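Local coordinates for protein lysozyme, putative (Bacillus anthracis, PDB 2WAG) that probably hydrolyses the glycosidic bonds of bacterial cell-wall peptidoglycan, as a family 25 lysozyme thought to act with retention of anomeric configuration through neighbouring-group participation, at residues A[77-82]-A[110-115]; A[204-207]-A[212-215]; A[58-63]-A[68-73]; A[40-45]-A[180-185]. All blocks are in the same frame, centred on the assembly; numbering follows the deposited sequence.

Contact 1: A[77-82]-A[110-115]. With SO4 (sulfate ion), chain G.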
loop_
_atom_site.group_PDB
_atom_site.type_symbol
_atom_site.label_atom_id
_atom_site.label_comp_id
_atom_site.label_asym_id
_atom_site.label_seq_id
_atom_site.Cartn_x
_atom_site.Cartn_y
_atom_site.Cartn_z
ATOM N N SER A 77 8.116 -6.014 16.385
ATOM C CA SER A 77 7.092 -5.529 17.291
ATOM C C SER A 77 7.683 -4.502 18.245
ATOM O O SER A 77 8.779 -4.689 18.781
ATOM C CB SER A 77 6.520 -6.681 18.104
ATOM O OG SER A 77 5.681 -6.150 19.119
ATOM N N PHE A 78 6.956 -3.419 18.481
ATOM C CA PHE A 78 7.328 -2.429 19.488
ATOM C C PHE A 78 6.950 -2.857 20.901
ATOM O O PHE A 78 7.231 -2.128 21.851
ATOM C CB PHE A 78 6.680 -1.087 19.140
ATOM C CG PHE A 78 7.162 -0.528 17.836
ATOM C CD1 PHE A 78 8.445 -0.050 17.712
ATOM C CD2 PHE A 78 6.329 -0.489 16.720
ATOM C CE1 PHE A 78 8.923 0.470 16.503
ATOM C CE2 PHE A 78 6.805 0.028 15.514
ATOM C CZ PHE A 78 8.087 0.508 15.407
ATOM N N ASP A 79 6.331 -4.031 21.041
ATOM C CA ASP A 79 5.732 -4.400 22.322
ATOM C C ASP A 79 6.261 -5.655 22.973
ATOM O O ASP A 79 5.685 -6.115 23.958
ATOM C CB ASP A 79 4.220 -4.440 22.178
ATOM C CG ASP A 79 3.656 -3.047 22.067
ATOM O OD1 ASP A 79 3.754 -2.276 23.039
ATOM O OD2 ASP A 79 3.181 -2.679 20.982
ATOM N N SER A 80 7.358 -6.207 22.454
ATOM C CA SER A 80 8.044 -7.292 23.150
ATOM C C SER A 80 9.545 -7.140 23.030
ATOM O O SER A 80 10.053 -6.356 22.217
ATOM C CB SER A 80 7.607 -8.656 22.643
ATOM O OG SER A 80 7.845 -8.780 21.260
ATOM N N LYS A 81 10.271 -7.867 23.868
ATOM C CA LYS A 81 11.718 -7.670 23.929
ATOM C C LYS A 81 12.435 -8.154 22.676
ATOM O O LYS A 81 12.020 -9.119 22.042
ATOM C CB LYS A 81 12.296 -8.369 25.158
ATOM C CG LYS A 81 11.910 -7.711 26.486
ATOM C CD LYS A 81 12.628 -8.375 27.647
ATOM C CE LYS A 81 12.490 -9.889 27.564
ATOM N NZ LYS A 81 11.150 -10.405 27.960
ATOM N N GLY A 82 13.537 -7.488 22.368
ATOM C CA GLY A 82 14.368 -7.888 21.231
ATOM C C GLY A 82 14.850 -9.313 21.387
ATOM O O GLY A 82 14.914 -10.070 20.432
ATOM N N ALA A 110 -0.779 -1.378 12.950
ATOM C CA ALA A 110 -1.865 -1.197 13.906
ATOM C C ALA A 110 -2.079 0.282 14.221
ATOM O O ALA A 110 -2.281 1.094 13.317
ATOM C CB ALA A 110 -1.585 -1.978 15.179
ATOM N N ASN A 111 -2.034 0.627 15.504
ATOM C CA ASN A 111 -2.259 2.004 15.938
ATOM C C ASN A 111 -0.982 2.709 16.387
ATOM O O ASN A 111 -1.032 3.795 16.966
ATOM C CB ASN A 111 -3.300 2.046 17.059
ATOM C CG ASN A 111 -4.667 1.575 16.603
ATOM O OD1 ASN A 111 -5.352 0.844 17.318
ATOM N ND2 ASN A 111 -5.072 1.995 15.410
ATOM N N LYS A 112 0.165 2.078 16.147
ATOM C CA LYS A 112 1.408 2.505 16.783
ATOM C C LYS A 112 1.834 3.920 16.380
ATOM O O LYS A 112 2.503 4.623 17.140
ATOM C CB LYS A 112 2.533 1.491 16.530
ATOM C CG LYS A 112 2.193 0.052 16.925
ATOM C CD LYS A 112 2.146 -0.179 18.436
ATOM C CE LYS A 112 3.220 0.569 19.213
ATOM N NZ LYS A 112 3.098 0.282 20.666
ATOM N N LYS A 113 1.439 4.366 15.190
ATOM C CA LYS A 113 1.813 5.696 14.761
ATOM C C LYS A 113 1.023 6.806 15.484
ATOM O O LYS A 113 1.453 7.952 15.487
ATOM C CB LYS A 113 1.744 5.844 13.231
ATOM C CG LYS A 113 2.345 7.152 12.732
ATOM C CD LYS A 113 2.348 7.297 11.208
ATOM C CE LYS A 113 2.480 8.779 10.817
ATOM N NZ LYS A 113 2.514 8.995 9.348
ATOM N N ASP A 114 -0.104 6.466 16.115
ATOM C CA ASP A 114 -0.834 7.461 16.930
ATOM C C ASP A 114 -0.021 7.893 18.144
ATOM O O ASP A 114 -0.218 8.976 18.675
ATOM C CB ASP A 114 -2.178 6.904 17.413
ATOM C CG ASP A 114 -3.236 6.840 16.318
ATOM O OD1 ASP A 114 -3.328 7.783 15.509
ATOM O OD2 ASP A 114 -4.007 5.853 16.315
ATOM N N ASN A 115 0.871 7.025 18.602
ATOM C CA ASN A 115 1.717 7.318 19.757
ATOM C C ASN A 115 3.065 6.651 19.566
ATOM O O ASN A 115 3.327 5.592 20.143
ATOM C CB ASN A 115 1.056 6.808 21.031
ATOM C CG ASN A 115 -0.249 7.511 21.325
ATOM O OD1 ASN A 115 -0.258 8.654 21.790
ATOM N ND2 ASN A 115 -1.360 6.831 21.062
HETATM S S SO4 G . 4.189 -9.057 20.426
HETATM O O1 SO4 G . 3.483 -8.388 19.345
HETATM O O2 SO4 G . 4.843 -10.345 20.228
HETATM O O3 SO4 G . 3.591 -8.883 21.756
HETATM O O4 SO4 G . 5.368 -8.164 20.526
#

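Contact 2: A[204-207]-A[212-215]. With 15P (polyethylene glycol (N=34)), chain M.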
loop_
_atom_site.group_PDB
_atom_site.type_symbol
_atom_site.label_atom_id
_atom_site.label_comp_id
_atom_site.label_asym_id
_atom_site.label_seq_id
_atom_site.Cartn_x
_atom_site.Cartn_y
_atom_site.Cartn_z
ATOM N N ASN A 204 11.705 -5.178 -5.626
ATOM C CA ASN A 204 12.871 -4.559 -5.057
ATOM C C ASN A 204 14.082 -4.617 -5.965
ATOM O O ASN A 204 14.136 -5.439 -6.756
ATOM C CB ASN A 204 13.278 -5.322 -3.769
ATOM C CG ASN A 204 12.161 -5.427 -2.732
ATOM O OD1 ASN A 204 11.960 -4.600 -1.983
ATOM N ND2 ASN A 204 11.459 -6.492 -2.792
ATOM N N VAL A 205 15.039 -3.718 -5.802
ATOM C CA VAL A 205 16.346 -3.926 -6.438
ATOM C C VAL A 205 17.474 -3.895 -5.400
ATOM O O VAL A 205 17.372 -3.236 -4.363
ATOM C CB VAL A 205 16.675 -2.894 -7.558
ATOM C CG1 VAL A 205 15.783 -3.147 -8.755
ATOM C CG2 VAL A 205 16.576 -1.446 -7.057
ATOM N N PHE A 206 18.537 -4.630 -5.723
ATOM C CA PHE A 206 19.823 -4.540 -5.025
ATOM C C PHE A 206 20.605 -3.357 -5.601
ATOM O O PHE A 206 20.384 -2.975 -6.752
ATOM C CB PHE A 206 20.531 -5.873 -5.288
ATOM C CG PHE A 206 21.920 -6.015 -4.694
ATOM C CD1 PHE A 206 22.126 -6.059 -3.325
ATOM C CD2 PHE A 206 23.015 -6.209 -5.534
ATOM C CE1 PHE A 206 23.405 -6.271 -2.799
ATOM C CE2 PHE A 206 24.299 -6.404 -5.006
ATOM C CZ PHE A 206 24.486 -6.433 -3.655
ATOM N N TYR A 207 21.496 -2.743 -4.842
ATOM C CA TYR A 207 22.210 -1.586 -5.314
ATOM C C TYR A 207 23.268 -1.867 -6.383
ATOM O O TYR A 207 23.566 -1.040 -7.156
ATOM C CB TYR A 207 22.954 -0.927 -4.098
ATOM C CG TYR A 207 24.266 -1.597 -3.759
ATOM C CD1 TYR A 207 25.439 -1.137 -4.288
ATOM C CD2 TYR A 207 24.315 -2.722 -3.010
ATOM C CE1 TYR A 207 26.558 -1.756 -4.091
ATOM C CE2 TYR A 207 25.481 -3.317 -2.759
ATOM C CZ TYR A 207 26.615 -2.837 -3.331
ATOM O OH TYR A 207 27.777 -3.522 -3.079
ATOM N N GLU A 212 28.691 -8.644 -7.270
ATOM C CA GLU A 212 28.461 -8.167 -5.901
ATOM C C GLU A 212 27.301 -8.922 -5.261
ATOM O O GLU A 212 27.357 -9.310 -4.099
ATOM C CB GLU A 212 28.227 -6.651 -5.888
ATOM C CG GLU A 212 29.492 -5.848 -6.240
ATOM C CD GLU A 212 29.241 -4.391 -6.548
ATOM O OE1 GLU A 212 28.134 -4.026 -7.020
ATOM O OE2 GLU A 212 30.180 -3.582 -6.354
ATOM N N PHE A 213 26.259 -9.123 -6.044
ATOM C CA PHE A 213 25.100 -9.854 -5.600
ATOM C C PHE A 213 25.472 -11.273 -5.165
ATOM O O PHE A 213 25.142 -11.698 -4.055
ATOM C CB PHE A 213 24.116 -9.872 -6.758
ATOM C CG PHE A 213 22.854 -10.596 -6.473
ATOM C CD1 PHE A 213 21.912 -10.063 -5.614
ATOM C CD2 PHE A 213 22.590 -11.799 -7.096
ATOM C CE1 PHE A 213 20.722 -10.738 -5.365
ATOM C CE2 PHE A 213 21.418 -12.479 -6.854
ATOM C CZ PHE A 213 20.476 -11.951 -5.983
ATOM N N GLU A 214 26.232 -11.962 -6.005
ATOM C CA GLU A 214 26.597 -13.354 -5.775
ATOM C C GLU A 214 27.416 -13.497 -4.495
ATOM O O GLU A 214 27.320 -14.503 -3.793
ATOM C CB GLU A 214 27.362 -13.917 -6.973
ATOM N N ASN A 215 28.215 -12.477 -4.195
ATOM C CA ASN A 215 29.074 -12.472 -3.013
ATOM C C ASN A 215 28.432 -11.810 -1.793
ATOM O O ASN A 215 29.047 -11.736 -0.724
ATOM C CB ASN A 215 30.366 -11.719 -3.335
ATOM C CG ASN A 215 31.247 -12.471 -4.291
ATOM O OD1 ASN A 215 31.281 -13.703 -4.284
ATOM N ND2 ASN A 215 31.949 -11.733 -5.137
HETATM C C1 15P M . 29.125 -5.891 -2.257
HETATM C C2 15P M . 27.835 -5.691 -1.461
HETATM O O1 15P M . 28.271 -5.255 -0.158
HETATM C C3 15P M . 27.393 -4.314 0.459
HETATM O O HOH W 1 30.085 -2.541 -3.825
#

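Contact 3: A[58-63]-A[68-73]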
loop_
_atom_site.group_PDB
_atom_site.type_symbol
_atom_site.label_atom_id
_atom_site.label_comp_id
_atom_site.label_asym_id
_atom_site.label_seq_id
_atom_site.Cartn_x
_atom_site.Cartn_y
_atom_site.Cartn_z
ATOM N N LYS A 58 6.441 -23.296 3.593
ATOM C CA LYS A 58 6.210 -23.658 2.194
ATOM C C LYS A 58 7.021 -22.758 1.256
ATOM O O LYS A 58 7.668 -23.239 0.317
ATOM C CB LYS A 58 4.707 -23.588 1.878
ATOM C CG LYS A 58 4.343 -23.645 0.395
ATOM C CD LYS A 58 2.828 -23.611 0.157
ATOM C CE LYS A 58 2.218 -22.252 0.476
ATOM N NZ LYS A 58 0.993 -22.018 -0.351
ATOM N N ASN A 59 6.986 -21.446 1.505
ATOM C CA ASN A 59 7.725 -20.529 0.649
ATOM C C ASN A 59 9.225 -20.764 0.736
ATOM O O ASN A 59 9.933 -20.735 -0.273
ATOM C CB ASN A 59 7.415 -19.081 1.000
ATOM C CG ASN A 59 6.096 -18.598 0.410
ATOM O OD1 ASN A 59 5.685 -19.043 -0.668
ATOM N ND2 ASN A 59 5.437 -17.677 1.108
ATOM N N TRP A 60 9.722 -20.982 1.952
ATOM C CA TRP A 60 11.151 -21.218 2.110
ATOM C C TRP A 60 11.586 -22.453 1.332
ATOM O O TRP A 60 12.562 -22.420 0.583
ATOM C CB TRP A 60 11.470 -21.381 3.596
ATOM C CG TRP A 60 12.915 -21.618 3.908
ATOM C CD1 TRP A 60 13.503 -22.815 4.181
ATOM C CD2 TRP A 60 13.945 -20.627 4.017
ATOM N NE1 TRP A 60 14.837 -22.640 4.438
ATOM C CE2 TRP A 60 15.140 -21.305 4.357
ATOM C CE3 TRP A 60 13.980 -19.239 3.853
ATOM C CZ2 TRP A 60 16.360 -20.641 4.528
ATOM C CZ3 TRP A 60 15.192 -18.572 4.033
ATOM C CH2 TRP A 60 16.367 -19.275 4.367
ATOM N N THR A 61 10.842 -23.534 1.491
ATOM C CA THR A 61 11.192 -24.767 0.797
ATOM C C THR A 61 11.131 -24.548 -0.717
ATOM O O THR A 61 12.057 -24.898 -1.450
ATOM C CB THR A 61 10.229 -25.882 1.187
ATOM O OG1 THR A 61 10.369 -26.142 2.591
ATOM C CG2 THR A 61 10.531 -27.146 0.383
ATOM N N ASN A 62 10.047 -23.959 -1.200
ATOM C CA ASN A 62 9.871 -23.882 -2.653
ATOM C C ASN A 62 10.831 -22.886 -3.282
ATOM O O ASN A 62 11.392 -23.143 -4.360
ATOM C CB ASN A 62 8.431 -23.540 -3.020
ATOM C CG ASN A 62 7.463 -24.669 -2.685
ATOM O OD1 ASN A 62 7.890 -25.808 -2.485
ATOM N ND2 ASN A 62 6.166 -24.366 -2.629
ATOM N N ALA A 63 11.053 -21.749 -2.624
ATOM C CA ALA A 63 11.949 -20.765 -3.214
ATOM C C ALA A 63 13.372 -21.308 -3.271
ATOM O O ALA A 63 14.106 -21.072 -4.216
ATOM C CB ALA A 63 11.895 -19.451 -2.437
ATOM N N MET A 68 17.255 -18.871 -7.194
ATOM C CA MET A 68 17.198 -17.541 -6.575
ATOM C C MET A 68 17.943 -17.515 -5.259
ATOM O O MET A 68 17.996 -18.525 -4.561
ATOM C CB MET A 68 15.747 -17.115 -6.309
ATOM C CG MET A 68 14.882 -16.998 -7.606
ATOM S SD MET A 68 13.076 -16.843 -7.388
ATOM C CE MET A 68 13.110 -15.258 -6.551
ATOM N N ARG A 69 18.496 -16.362 -4.901
ATOM C CA ARG A 69 19.053 -16.213 -3.552
ATOM C C ARG A 69 17.881 -15.917 -2.624
ATOM O O ARG A 69 17.029 -15.090 -2.948
ATOM C CB ARG A 69 20.081 -15.090 -3.504
ATOM C CG ARG A 69 21.270 -15.302 -4.437
ATOM C CD ARG A 69 22.540 -14.645 -3.907
ATOM N NE ARG A 69 22.963 -15.352 -2.706
ATOM C CZ ARG A 69 23.828 -14.883 -1.812
ATOM N NH1 ARG A 69 24.097 -15.612 -0.726
ATOM N NH2 ARG A 69 24.409 -13.714 -2.006
ATOM N N VAL A 70 17.834 -16.586 -1.474
ATOM C CA VAL A 70 16.656 -16.522 -0.623
ATOM C C VAL A 70 17.019 -16.144 0.810
ATOM O O VAL A 70 17.982 -16.678 1.384
ATOM C CB VAL A 70 15.896 -17.885 -0.611
ATOM C CG1 VAL A 70 14.644 -17.805 0.230
ATOM C CG2 VAL A 70 15.564 -18.322 -2.013
ATOM N N GLY A 71 16.259 -15.213 1.387
ATOM C CA GLY A 71 16.413 -14.855 2.782
ATOM C C GLY A 71 15.049 -14.775 3.440
ATOM O O GLY A 71 14.002 -14.900 2.779
ATOM N N ALA A 72 15.060 -14.542 4.746
ATOM C CA ALA A 72 13.822 -14.416 5.529
ATOM C C ALA A 72 13.809 -13.107 6.281
ATOM O O ALA A 72 14.861 -12.583 6.640
ATOM C CB ALA A 72 13.710 -15.585 6.518
ATOM N N TYR A 73 12.611 -12.584 6.535
ATOM C CA TYR A 73 12.487 -11.395 7.356
ATOM C C TYR A 73 11.615 -11.595 8.582
ATOM O O TYR A 73 10.708 -12.442 8.603
ATOM C CB TYR A 73 12.048 -10.162 6.553
ATOM C CG TYR A 73 10.598 -10.002 6.141
ATOM C CD1 TYR A 73 9.666 -9.404 6.994
ATOM C CD2 TYR A 73 10.199 -10.328 4.840
ATOM C CE1 TYR A 73 8.367 -9.157 6.549
ATOM C CE2 TYR A 73 8.909 -10.064 4.379
ATOM C CZ TYR A 73 7.999 -9.490 5.251
ATOM O OH TYR A 73 6.707 -9.208 4.860
#

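Contact 4: A[40-45]-A[180-185]. With SO4 (sulfate ion), chain D.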
loop_
_atom_site.group_PDB
_atom_site.type_symbol
_atom_site.label_atom_id
_atom_site.label_comp_id
_atom_site.label_asym_id
_atom_site.label_seq_id
_atom_site.Cartn_x
_atom_site.Cartn_y
_atom_site.Cartn_z
ATOM N N PHE A 40 16.219 -12.746 -6.381
ATOM C CA PHE A 40 16.189 -12.961 -4.938
ATOM C C PHE A 40 14.778 -12.863 -4.417
ATOM O O PHE A 40 13.888 -12.291 -5.063
ATOM C CB PHE A 40 17.129 -12.001 -4.169
ATOM C CG PHE A 40 16.763 -10.527 -4.269
ATOM C CD1 PHE A 40 15.924 -9.934 -3.341
ATOM C CD2 PHE A 40 17.340 -9.726 -5.247
ATOM C CE1 PHE A 40 15.613 -8.560 -3.427
ATOM C CE2 PHE A 40 17.056 -8.368 -5.347
ATOM C CZ PHE A 40 16.180 -7.776 -4.429
ATOM N N ALA A 41 14.597 -13.395 -3.223
ATOM C CA ALA A 41 13.366 -13.321 -2.478
ATOM C C ALA A 41 13.661 -13.156 -0.988
ATOM O O ALA A 41 14.479 -13.813 -0.478
ATOM C CB ALA A 41 12.516 -14.487 -2.735
ATOM N N PHE A 42 12.953 -12.259 -0.349
ATOM C CA PHE A 42 12.898 -12.219 1.112
ATOM C C PHE A 42 11.490 -12.621 1.538
ATOM O O PHE A 42 10.505 -12.020 1.093
ATOM C CB PHE A 42 13.242 -10.824 1.636
ATOM C CG PHE A 42 14.712 -10.476 1.535
ATOM C CD1 PHE A 42 15.634 -11.043 2.410
ATOM C CD2 PHE A 42 15.167 -9.601 0.569
ATOM C CE1 PHE A 42 16.985 -10.721 2.330
ATOM C CE2 PHE A 42 16.533 -9.276 0.480
ATOM C CZ PHE A 42 17.430 -9.844 1.362
ATOM N N ILE A 43 11.397 -13.653 2.370
ATOM C CA ILE A 43 10.137 -14.256 2.726
ATOM C C ILE A 43 9.832 -13.985 4.184
ATOM O O ILE A 43 10.681 -14.206 5.044
ATOM C CB ILE A 43 10.225 -15.787 2.504
ATOM C CG1 ILE A 43 10.590 -16.121 1.050
ATOM C CG2 ILE A 43 8.930 -16.495 2.958
ATOM C CD1 ILE A 43 11.017 -17.554 0.887
ATOM N N LYS A 44 8.628 -13.506 4.502
ATOM C CA LYS A 44 8.289 -13.284 5.914
ATOM C C LYS A 44 8.276 -14.608 6.672
ATOM O O LYS A 44 7.599 -15.554 6.248
ATOM C CB LYS A 44 6.923 -12.638 6.067
ATOM C CG LYS A 44 6.644 -12.315 7.530
ATOM C CD LYS A 44 5.293 -11.621 7.717
ATOM C CE LYS A 44 5.012 -11.384 9.199
ATOM N NZ LYS A 44 3.658 -10.784 9.384
ATOM N N ALA A 45 9.013 -14.662 7.790
ATOM C CA ALA A 45 8.996 -15.823 8.671
ATOM C C ALA A 45 8.172 -15.566 9.914
ATOM O O ALA A 45 7.252 -16.323 10.212
ATOM C CB ALA A 45 10.428 -16.200 9.056
ATOM N N TRP A 180 21.999 3.146 0.470
ATOM C CA TRP A 180 21.120 1.993 0.659
ATOM C C TRP A 180 21.685 0.761 -0.035
ATOM O O TRP A 180 22.488 0.860 -0.992
ATOM C CB TRP A 180 19.681 2.281 0.197
ATOM C CG TRP A 180 19.573 2.766 -1.223
ATOM C CD1 TRP A 180 19.587 4.055 -1.643
ATOM C CD2 TRP A 180 19.488 1.956 -2.411
ATOM N NE1 TRP A 180 19.491 4.107 -3.020
ATOM C CE2 TRP A 180 19.434 2.834 -3.515
ATOM C CE3 TRP A 180 19.439 0.577 -2.649
ATOM C CZ2 TRP A 180 19.337 2.374 -4.835
ATOM C CZ3 TRP A 180 19.339 0.120 -3.962
ATOM C CH2 TRP A 180 19.290 1.018 -5.037
ATOM N N THR A 181 21.254 -0.411 0.431
ATOM C CA THR A 181 21.680 -1.688 -0.142
ATOM C C THR A 181 20.559 -2.350 -0.972
ATOM O O THR A 181 20.830 -2.942 -2.009
ATOM C CB THR A 181 22.173 -2.645 0.967
ATOM O OG1 THR A 181 23.230 -2.013 1.701
ATOM C CG2 THR A 181 22.642 -3.981 0.385
ATOM N N PHE A 182 19.315 -2.243 -0.505
ATOM C CA PHE A 182 18.142 -2.643 -1.279
ATOM C C PHE A 182 17.141 -1.506 -1.289
ATOM O O PHE A 182 17.079 -0.692 -0.351
ATOM C CB PHE A 182 17.464 -3.891 -0.686
ATOM C CG PHE A 182 18.316 -5.140 -0.730
ATOM C CD1 PHE A 182 18.232 -6.039 -1.800
ATOM C CD2 PHE A 182 19.180 -5.443 0.329
ATOM C CE1 PHE A 182 18.988 -7.212 -1.812
ATOM C CE2 PHE A 182 19.967 -6.587 0.305
ATOM C CZ PHE A 182 19.874 -7.480 -0.754
ATOM N N TRP A 183 16.337 -1.474 -2.352
ATOM C CA TRP A 183 15.298 -0.445 -2.531
ATOM C C TRP A 183 14.003 -1.138 -2.953
ATOM O O TRP A 183 13.971 -1.810 -3.982
ATOM C CB TRP A 183 15.767 0.537 -3.624
ATOM C CG TRP A 183 14.718 1.427 -4.234
ATOM C CD1 TRP A 183 13.565 1.886 -3.655
ATOM C CD2 TRP A 183 14.761 1.990 -5.554
ATOM N NE1 TRP A 183 12.861 2.668 -4.558
ATOM C CE2 TRP A 183 13.586 2.758 -5.721
ATOM C CE3 TRP A 183 15.696 1.938 -6.604
ATOM C CZ2 TRP A 183 13.311 3.455 -6.903
ATOM C CZ3 TRP A 183 15.419 2.638 -7.783
ATOM C CH2 TRP A 183 14.232 3.381 -7.914
ATOM N N GLN A 184 12.958 -1.000 -2.136
ATOM C CA GLN A 184 11.617 -1.484 -2.504
ATOM C C GLN A 184 10.938 -0.390 -3.303
ATOM O O GLN A 184 10.650 0.703 -2.774
ATOM C CB GLN A 184 10.799 -1.809 -1.259
ATOM C CG GLN A 184 9.452 -2.426 -1.546
ATOM C CD GLN A 184 8.826 -2.825 -0.264
ATOM O OE1 GLN A 184 8.197 -2.013 0.382
ATOM N NE2 GLN A 184 9.074 -4.045 0.165
ATOM N N TYR A 185 10.692 -0.666 -4.585
ATOM C CA TYR A 185 10.211 0.382 -5.491
ATOM C C TYR A 185 8.731 0.298 -5.848
ATOM O O TYR A 185 8.172 1.262 -6.396
ATOM C CB TYR A 185 11.081 0.455 -6.746
ATOM C CG TYR A 185 11.036 -0.754 -7.639
ATOM C CD1 TYR A 185 10.087 -0.848 -8.665
ATOM C CD2 TYR A 185 11.920 -1.803 -7.466
ATOM C CE1 TYR A 185 10.045 -1.942 -9.505
ATOM C CE2 TYR A 185 11.900 -2.904 -8.297
ATOM C CZ TYR A 185 10.964 -2.978 -9.313
ATOM O OH TYR A 185 10.984 -4.094 -10.136
HETATM S S SO4 D . 10.053 -2.763 -13.343
HETATM O O1 SO4 D . 10.732 -1.535 -12.909
HETATM O O2 SO4 D . 11.072 -3.638 -13.971
HETATM O O3 SO4 D . 9.075 -2.440 -14.399
HETATM O O4 SO4 D . 9.445 -3.637 -12.316
#

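Contact 1: A[77-82]-A[110-115]
Lys112, in one of its two conformers, lays the end of its aliphatic chain against Phe78 and carries its ammonium group on to Asp79. CE of Lys112 lies 3.8 Å from CB of Phe78 and also comes near CD2, meeting the ring obliquely, the two side chains running past each other in opposite directions. Bends at chi2 (-72°) and chi3 take the lysine across the gap, and in this conformer NZ donates to Asp79 OD2 at 3.0 Å. This salt bridge uses the syn side of OD2 and lies 16° out of the carboxylate plane; OD1 stands farther from NZ, so the grip is one-sided.

Behind the aspartate the loop is folded by an ST turn, in which Ser77 OG accepts from Asp79 N at 2.9 Å. Ser80 OG donates to O4 of a sulfate ion at 2.7 Å; Ser49 N binds the same ion, which probably came from the crystallisation liquor.

The bridge ties two surface loops on the C-terminal side of neighbouring parallel strands: one links strand 69-75 to helix 82-92, the other strand 103-106 to helix 119-137, whose Val122 touches Phe78.

Contact 2: A[204-207]-A[212-215]
Phe206 and Phe213, the latter in one of its two conformers, meet edge to face, the edge of Phe213 directed at a face of Phe206 with ring centroids 5.7 Å apart and planes at 66°. Both rings have CG anti to the backbone N (chi1 178° in Phe206), which sends Phe206 from the end of its strand toward the helix. There CD1 of Phe213 sits over the outer part of the Phe206 face, 4.0 Å from CD2 of Phe206. The leading atom of the Phe206 ring, CE2, presses on the helix backbone, 3.5 Å from Phe213 N, and also touches CB of Phe213 at 3.9 Å.

CD2 of Tyr207 lies over the outer part of the opposite face of Phe206. The tyrosine chi1 of 82° places CG between the backbone N and the carbonyl carbon, and the ring extends toward Glu212, whose chain is extended beyond CG. The two side chains cross at about a right angle. A water donates to Glu212 OE2 at 2.7 Å; its link to Tyr207 OH is tentative, because the position of that hydroxyl is less certain.

The contact thus folds the short helix 210-214 back against the end of strand 202-206, which pairs antiparallel with strands 17-21 and 182-186; Tyr216 and Phe182 extend the aromatic packing around Phe206.

Contact 3: A[58-63]-A[68-73]
Helix 58-63 runs nearly antiparallel to strand 69-73, their segment axes at 166° and 9.3 Å apart at closest approach. The backbones come nearest at Ala63 and Val70, where the small alanine allows a CA separation of 6.8 Å. No hydrogen bond crosses the interface, which is closed by apolar side chains.

Val70 spreads its two methyl groups between two residues of the helix. CG2 lies 3.9 Å from CB of Ala63, while CG1, anti to the backbone N (chi1 -178°), turns to Trp60 and comes within 3.9 Å of CZ3 of that indole. Trp60 reaches the strand with the rim of its six-membered ring. At that edge CZ3 meets the strand backbone, 3.8 Å from C of Gly71, which lies in the indole plane. The same CZ3 touches CB of Ala72 at 4.2 Å, so a single aromatic corner bears on three successive strand residues.

This is helix-on-strand packing on the outside of the barrel. Helix 56-64 precedes strand 69-75, which lies parallel to strand 40-47; Ile43 of the latter touches both Ala63 and Val70, and Trp30 of helix 30-34 packs on Ala63 from a neighbouring helix.

Contact 4: A[40-45]-A[180-185]
An aromatic cluster inside the barrel, of the TIM-barrel clan to which family 25 glycosidases belong, joins strand 40-45 to strand 182-185 through Phe40, Phe42 and Phe182. Phe182 is common to two edge-to-face stacks, giving an edge to one ring and a face to the other. Its CD1-CE1 edge is directed at a face of Phe40, with centroids 5.3 Å apart and planes at 68°; the closest atoms are Phe182 CD1 and Phe40 CZ, at 3.8 Å. Phe42 instead turns its own edge to a face of Phe182. Those planes are almost perpendicular, at 89°, and CE2 of Phe42 lies 3.9 Å from CE1 of Phe182.

The torsions of the alternate strand residues differ: Phe40 has CG between the backbone N and carbonyl carbon (chi1 64°), whereas in Phe42 CG is anti to the carbonyl carbon. Phe40 and Phe182 run past each other in opposite directions, while Phe42 and Phe182 cross at about a right angle. All three side chains are buried, and their contacts are entirely apolar.

The strands are not direct partners: in the order of the sheet, strands 17-21 and 202-206 come between them, while Trp164 of strand 162-166 meets Phe42.

Contacts 2, 3 and 4 all reach the same curled sheet, whereas contact 1 joins loops at its rim, on the opposite side of the chain's centre from contact 2 and with its centre 31 Å away. Contact 4 lies near the middle, its centre 10 Å from that of contact 2 and 12 Å from that of contact 3. Strands 182-186 and 202-206 pair between contacts 4 and 2; strands 40-47 and 69-75 pair between contacts 4 and 3. Arg69 NH2 also links contact 3 to Phe213 O in contact 2. Contact 4, inside the barrel, closes a loop of 134 residues that holds contacts 3 and 1 in series; contact 2 follows.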